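Local coordinates for protein transcriptional activator, putative (Pyrococcus furiosus, PDB 1RTW) that is of unknown function but, named a putative transcriptional activator, has the all-helical fold of the TENA/THI-4/PQQC family, at residues B[49-54]-B[74-79]; B[67-72]-B[120-125]. All blocks are in the same frame, centred on the assembly; numbering follows the deposited sequence.

Contact 1 (B[49-54]-B[74-79]); sequences NALRFM and YYISKE
Two antiparallel neighbours of the all-helical TENA/THI-4/PQQC fold, helices 33-60 and 66-89, pack here through Leu-51 and Met-54 on one side and Ile-76 and Ser-77 on the other. The short axes run at 169° and approach to 10.0 Å. Ile-76 is at the middle of the contact, since Leu-51 and Met-54 both touch it. Leu-51 slides past it in the opposite direction, bringing CD1 to 3.5 Å from Ile-76 CG2, while its other branch turns along the backbone of the next residue, CD2 lying 3.9 Å from Ser-77 CA. Met-54, a selenomethionine, comes in across the other branch: chi1 and chi2 carry SE to the isoleucine, and the bend at chi3 (75°) folds CE onto it as well, with CE 3.6 Å and SE 3.7 Å from Ile-76 CG1. The isoleucine's two gamma carbons are thus shared out, CG2 mainly to the leucine and CG1 to the selenomethionine. Ser-77 offers carbon to the interface and turns its hydroxyl into its own helix, from OG to Tyr-74 O, at a length too short to be certain. Away from the contact, Arg-52 NH1 reaches back to Asn-49 OD1 (3.0 Å) in a bent bond, above the carbonyl plane, and Arg-52 NH2 forms a salt bridge with Asp-63 of the second subunit. Tyr-164 of helix 159-176 touches both Met-54 and Ile-76. The four touching residues are buried and meet through dispersion and shape alone, so the direct grip is apolar, while Arg-52 and Glu-79 (OE2 with Trp-156) bond away from it.

Contact 2 (B[67-72]-B[120-125]); sequences PFFAES and EGFTAL
Phe-122 of helix 118-142 meets Phe-68 and Phe-69 of helix 66-89 in a buried aromatic cluster that joins well-separated backbones, the nearest CA atoms, those of Phe-69 and Phe-122, being 11.0 Å apart. From CB, Phe-122 sends CG out anti to its backbone N (chi1 -152°), which carries the ring across toward the pair. Next along the ring, CD1 lies 3.8 Å from Phe-69 CZ. CE1 is the pivot, at 3.7 Å from both Phe-69 CZ and Phe-68 CE2, and the ring tip CZ follows at 3.8 Å from Phe-68 CE2. Both partners therefore sit at the edge of the Phe-122 ring, close to its plane, although the ring planes are inclined obliquely, by 51° to Phe-68 and 80° to Phe-69. The two partners also touch, Phe-68 CE2 standing over the centre of one face of Phe-69. Against a face of Phe-68, toward its rim, lies Ser-72 OG, which donates to Phe-68 O (2.8 Å). Helix 159-176 borders the cluster through Arg-167 against Phe-68 and Ile-168 against Phe-122, and helix 33-60 borders it through Leu-57 and Met-58 against Phe-69.

In the fold
Both contacts are buried, with centres 10 Å apart, and both draw on helix 66-89, which meets helix 33-60 in contact 1 and helix 118-142 in contact 2. The first joins close antiparallel neighbours through branched aliphatic chains and a selenomethionine; the second bridges more distant backbones, for which long aromatic rings supply the reach. The two touch directly: Phe-53 CZ lies 3.7 Å from Ala-124 CB, and Met-54 CE lies 3.6 Å from Ser-72 CB. Together they are adjoining, largely apolar parts of the core where helices 33-60, 66-89 and 118-142 meet. The flanks of both also reach the second subunit: Tyr-74 stacks on Tyr-74 of the second subunit and Ala-70 packs on Ser-77 of that subunit.

Contact 1 (B[49-54]-B[74-79])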
loop_
_atom_site.group_PDB
_atom_site.type_symbol
_atom_site.label_atom_id
_atom_site.label_comp_id
_atom_site.label_asym_id
_atom_site.label_seq_id
_atom_site.Cartn_x
_atom_site.Cartn_y
_atom_site.Cartn_z
ATOM N N ASN B 49 1.433 -9.001 13.937
ATOM C CA ASN B 49 0.912 -7.960 13.070
ATOM C C ASN B 49 1.443 -6.590 13.395
ATOM O O ASN B 49 1.460 -5.709 12.544
ATOM C CB ASN B 49 -0.601 -7.991 13.082
ATOM C CG ASN B 49 -1.135 -9.194 12.359
ATOM O OD1 ASN B 49 -0.986 -9.305 11.139
ATOM N ND2 ASN B 49 -1.728 -10.124 13.101
ATOM N N ALA B 50 1.899 -6.423 14.628
ATOM C CA ALA B 50 2.469 -5.158 15.052
ATOM C C ALA B 50 3.820 -5.008 14.319
ATOM O O ALA B 50 4.258 -3.902 13.993
ATOM C CB ALA B 50 2.648 -5.156 16.561
ATOM N N LEU B 51 4.447 -6.142 14.032
ATOM C CA LEU B 51 5.706 -6.187 13.307
ATOM C C LEU B 51 5.455 -5.723 11.864
ATOM O O LEU B 51 6.228 -4.949 11.314
ATOM C CB LEU B 51 6.231 -7.623 13.306
ATOM C CG LEU B 51 7.516 -7.993 14.049
ATOM C CD1 LEU B 51 7.815 -7.042 15.157
ATOM C CD2 LEU B 51 7.385 -9.414 14.558
ATOM N N ARG B 52 4.382 -6.233 11.264
ATOM C CA ARG B 52 3.982 -5.876 9.906
ATOM C C ARG B 52 3.657 -4.384 9.851
ATOM O O ARG B 52 3.956 -3.708 8.871
ATOM C CB ARG B 52 2.739 -6.678 9.494
ATOM C CG ARG B 52 2.975 -8.158 9.315
ATOM C CD ARG B 52 1.829 -8.826 8.581
ATOM N NE ARG B 52 2.154 -10.205 8.221
ATOM C CZ ARG B 52 1.800 -11.264 8.944
ATOM N NH1 ARG B 52 1.105 -11.091 10.059
ATOM N NH2 ARG B 52 2.136 -12.493 8.565
ATOM N N PHE B 53 3.030 -3.888 10.911
ATOM C CA PHE B 53 2.649 -2.481 11.031
ATOM C C PHE B 53 3.899 -1.598 11.011
ATOM O O PHE B 53 3.934 -0.558 10.358
ATOM C CB PHE B 53 1.875 -2.291 12.339
ATOM C CG PHE B 53 1.831 -0.879 12.830
ATOM C CD1 PHE B 53 0.933 0.034 12.278
ATOM C CD2 PHE B 53 2.645 -0.471 13.884
ATOM C CE1 PHE B 53 0.838 1.326 12.766
ATOM C CE2 PHE B 53 2.557 0.829 14.383
ATOM C CZ PHE B 53 1.646 1.733 13.818
HETATM N N MSE B 54 4.918 -2.026 11.747
HETATM C CA MSE B 54 6.183 -1.317 11.818
HETATM C C MSE B 54 6.926 -1.367 10.490
HETATM O O MSE B 54 7.647 -0.437 10.141
HETATM C CB MSE B 54 7.066 -1.930 12.905
HETATM C CG MSE B 54 6.540 -1.788 14.311
HETATM SE SE MSE B 54 7.568 -2.862 15.534
HETATM C CE MSE B 54 9.128 -1.724 15.614
ATOM N N TYR B 74 13.848 -5.751 14.501
ATOM C CA TYR B 74 14.640 -6.901 14.915
ATOM C C TYR B 74 14.428 -7.135 16.415
ATOM O O TYR B 74 14.191 -8.262 16.844
ATOM C CB TYR B 74 16.123 -6.666 14.613
ATOM C CG TYR B 74 17.013 -7.834 14.977
ATOM C CD1 TYR B 74 16.844 -9.084 14.375
ATOM C CD2 TYR B 74 17.995 -7.703 15.952
ATOM C CE1 TYR B 74 17.635 -10.176 14.744
ATOM C CE2 TYR B 74 18.789 -8.782 16.325
ATOM C CZ TYR B 74 18.604 -10.013 15.721
ATOM O OH TYR B 74 19.384 -11.084 16.092
ATOM N N TYR B 75 14.484 -6.055 17.194
ATOM C CA TYR B 75 14.283 -6.101 18.640
ATOM C C TYR B 75 12.890 -6.648 18.994
ATOM O O TYR B 75 12.783 -7.660 19.699
ATOM C CB TYR B 75 14.493 -4.697 19.221
ATOM C CG TYR B 75 14.187 -4.532 20.697
ATOM C CD1 TYR B 75 14.811 -5.325 21.668
ATOM C CD2 TYR B 75 13.267 -3.567 21.123
ATOM C CE1 TYR B 75 14.521 -5.158 23.031
ATOM C CE2 TYR B 75 12.972 -3.388 22.472
ATOM C CZ TYR B 75 13.597 -4.178 23.422
ATOM O OH TYR B 75 13.302 -3.957 24.755
ATOM N N ILE B 76 11.845 -6.034 18.435
ATOM C CA ILE B 76 10.460 -6.451 18.678
ATOM C C ILE B 76 10.182 -7.888 18.197
ATOM O O ILE B 76 9.362 -8.588 18.791
ATOM C CB ILE B 76 9.435 -5.489 17.987
ATOM C CG1 ILE B 76 9.714 -4.025 18.336
ATOM C CG2 ILE B 76 8.025 -5.829 18.387
ATOM C CD1 ILE B 76 9.970 -3.768 19.764
ATOM N N SER B 77 10.841 -8.316 17.117
ATOM C CA SER B 77 10.659 -9.678 16.581
ATOM C C SER B 77 11.082 -10.742 17.601
ATOM O O SER B 77 10.628 -11.887 17.540
ATOM C CB SER B 77 11.475 -9.890 15.305
ATOM O OG SER B 77 12.865 -9.979 15.598
ATOM N N LYS B 78 11.961 -10.359 18.522
ATOM C CA LYS B 78 12.433 -11.271 19.560
ATOM C C LYS B 78 11.277 -11.706 20.458
ATOM O O LYS B 78 11.281 -12.829 20.994
ATOM C CB LYS B 78 13.550 -10.617 20.378
ATOM C CG LYS B 78 14.948 -11.119 20.039
ATOM C CD LYS B 78 15.171 -11.258 18.536
ATOM C CE LYS B 78 16.430 -12.070 18.225
ATOM N NZ LYS B 78 16.486 -12.486 16.792
ATOM N N GLU B 79 10.269 -10.833 20.561
ATOM C CA GLU B 79 9.067 -11.090 21.360
ATOM C C GLU B 79 8.361 -12.359 20.893
ATOM O O GLU B 79 7.726 -13.039 21.688
ATOM C CB GLU B 79 8.086 -9.908 21.286
ATOM C CG GLU B 79 8.550 -8.630 21.966
ATOM C CD GLU B 79 7.511 -7.508 21.907
ATOM O OE1 GLU B 79 6.379 -7.734 21.425
ATOM O OE2 GLU B 79 7.826 -6.390 22.355
#

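Contact 2 (B[67-72]-B[120-125])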
loop_
_atom_site.group_PDB
_atom_site.type_symbol
_atom_site.label_atom_id
_atom_site.label_comp_id
_atom_site.label_asym_id
_atom_site.label_seq_id
_atom_site.Cartn_x
_atom_site.Cartn_y
_atom_site.Cartn_z
ATOM N N PRO B 67 17.753 3.069 10.021
ATOM C CA PRO B 67 18.503 2.262 10.997
ATOM C C PRO B 67 17.658 1.969 12.248
ATOM O O PRO B 67 17.686 0.858 12.779
ATOM C CB PRO B 67 19.699 3.165 11.343
ATOM C CG PRO B 67 19.900 3.960 10.095
ATOM C CD PRO B 67 18.478 4.324 9.732
ATOM N N PHE B 68 16.909 2.971 12.706
ATOM C CA PHE B 68 16.053 2.824 13.879
ATOM C C PHE B 68 15.010 1.737 13.638
ATOM O O PHE B 68 14.811 0.854 14.473
ATOM C CB PHE B 68 15.371 4.162 14.210
ATOM C CG PHE B 68 14.118 4.023 15.036
ATOM C CD1 PHE B 68 14.191 3.798 16.404
ATOM C CD2 PHE B 68 12.866 4.091 14.434
ATOM C CE1 PHE B 68 13.041 3.639 17.163
ATOM C CE2 PHE B 68 11.709 3.931 15.188
ATOM C CZ PHE B 68 11.801 3.704 16.555
ATOM N N PHE B 69 14.346 1.807 12.491
ATOM C CA PHE B 69 13.331 0.824 12.150
ATOM C C PHE B 69 13.912 -0.562 11.978
ATOM O O PHE B 69 13.283 -1.543 12.368
ATOM C CB PHE B 69 12.556 1.248 10.906
ATOM C CG PHE B 69 11.366 2.128 11.205
ATOM C CD1 PHE B 69 10.200 1.581 11.731
ATOM C CD2 PHE B 69 11.404 3.488 10.954
ATOM C CE1 PHE B 69 9.087 2.378 11.996
ATOM C CE2 PHE B 69 10.295 4.296 11.218
ATOM C CZ PHE B 69 9.135 3.740 11.737
ATOM N N ALA B 70 15.118 -0.650 11.416
ATOM C CA ALA B 70 15.763 -1.951 11.229
ATOM C C ALA B 70 16.051 -2.619 12.571
ATOM O O ALA B 70 15.759 -3.806 12.756
ATOM C CB ALA B 70 17.036 -1.808 10.440
ATOM N N GLU B 71 16.572 -1.826 13.504
ATOM C CA GLU B 71 16.916 -2.276 14.846
ATOM C C GLU B 71 15.685 -2.578 15.683
ATOM O O GLU B 71 15.657 -3.576 16.404
ATOM C CB GLU B 71 17.760 -1.211 15.562
ATOM C CG GLU B 71 19.162 -1.010 14.984
ATOM C CD GLU B 71 19.706 0.400 15.188
ATOM O OE1 GLU B 71 20.594 0.802 14.400
ATOM O OE2 GLU B 71 19.250 1.114 16.114
ATOM N N SER B 72 14.677 -1.713 15.590
ATOM C CA SER B 72 13.444 -1.880 16.353
ATOM C C SER B 72 12.676 -3.115 15.930
ATOM O O SER B 72 12.223 -3.886 16.780
ATOM C CB SER B 72 12.553 -0.651 16.227
ATOM O OG SER B 72 13.207 0.478 16.743
ATOM N N GLU B 120 0.738 10.000 11.668
ATOM C CA GLU B 120 -0.318 9.219 12.304
ATOM C C GLU B 120 0.212 7.818 12.641
ATOM O O GLU B 120 -0.013 7.290 13.736
ATOM C CB GLU B 120 -1.507 9.089 11.362
ATOM C CG GLU B 120 -2.280 10.390 11.088
ATOM C CD GLU B 120 -3.417 10.179 10.090
ATOM O OE1 GLU B 120 -3.140 10.007 8.878
ATOM O OE2 GLU B 120 -4.591 10.167 10.517
ATOM N N GLY B 121 0.939 7.236 11.691
ATOM C CA GLY B 121 1.490 5.916 11.889
ATOM C C GLY B 121 2.466 5.872 13.048
ATOM O O GLY B 121 2.362 5.014 13.925
ATOM N N PHE B 122 3.408 6.808 13.057
ATOM C CA PHE B 122 4.400 6.867 14.117
ATOM C C PHE B 122 3.736 7.190 15.453
ATOM O O PHE B 122 4.170 6.705 16.494
ATOM C CB PHE B 122 5.505 7.877 13.783
ATOM C CG PHE B 122 6.829 7.538 14.410
ATOM C CD1 PHE B 122 7.665 6.605 13.821
ATOM C CD2 PHE B 122 7.213 8.102 15.619
ATOM C CE1 PHE B 122 8.860 6.232 14.428
ATOM C CE2 PHE B 122 8.407 7.735 16.230
ATOM C CZ PHE B 122 9.232 6.796 15.635
ATOM N N THR B 123 2.670 7.988 15.419
ATOM C CA THR B 123 1.944 8.320 16.638
ATOM C C THR B 123 1.319 7.033 17.183
ATOM O O THR B 123 1.356 6.782 18.396
ATOM C CB THR B 123 0.844 9.399 16.378
ATOM O OG1 THR B 123 1.470 10.636 16.033
ATOM C CG2 THR B 123 -0.002 9.635 17.607
ATOM N N ALA B 124 0.783 6.198 16.290
ATOM C CA ALA B 124 0.175 4.932 16.717
ATOM C C ALA B 124 1.235 4.018 17.341
ATOM O O ALA B 124 0.966 3.330 18.334
ATOM C CB ALA B 124 -0.497 4.229 15.543
ATOM N N LEU B 125 2.439 4.036 16.767
ATOM C CA LEU B 125 3.533 3.226 17.271
ATOM C C LEU B 125 3.857 3.637 18.706
ATOM O O LEU B 125 3.886 2.799 19.602
ATOM C CB LEU B 125 4.776 3.376 16.393
ATOM C CG LEU B 125 6.025 2.659 16.932
ATOM C CD1 LEU B 125 5.805 1.152 16.905
ATOM C CD2 LEU B 125 7.212 3.022 16.097
#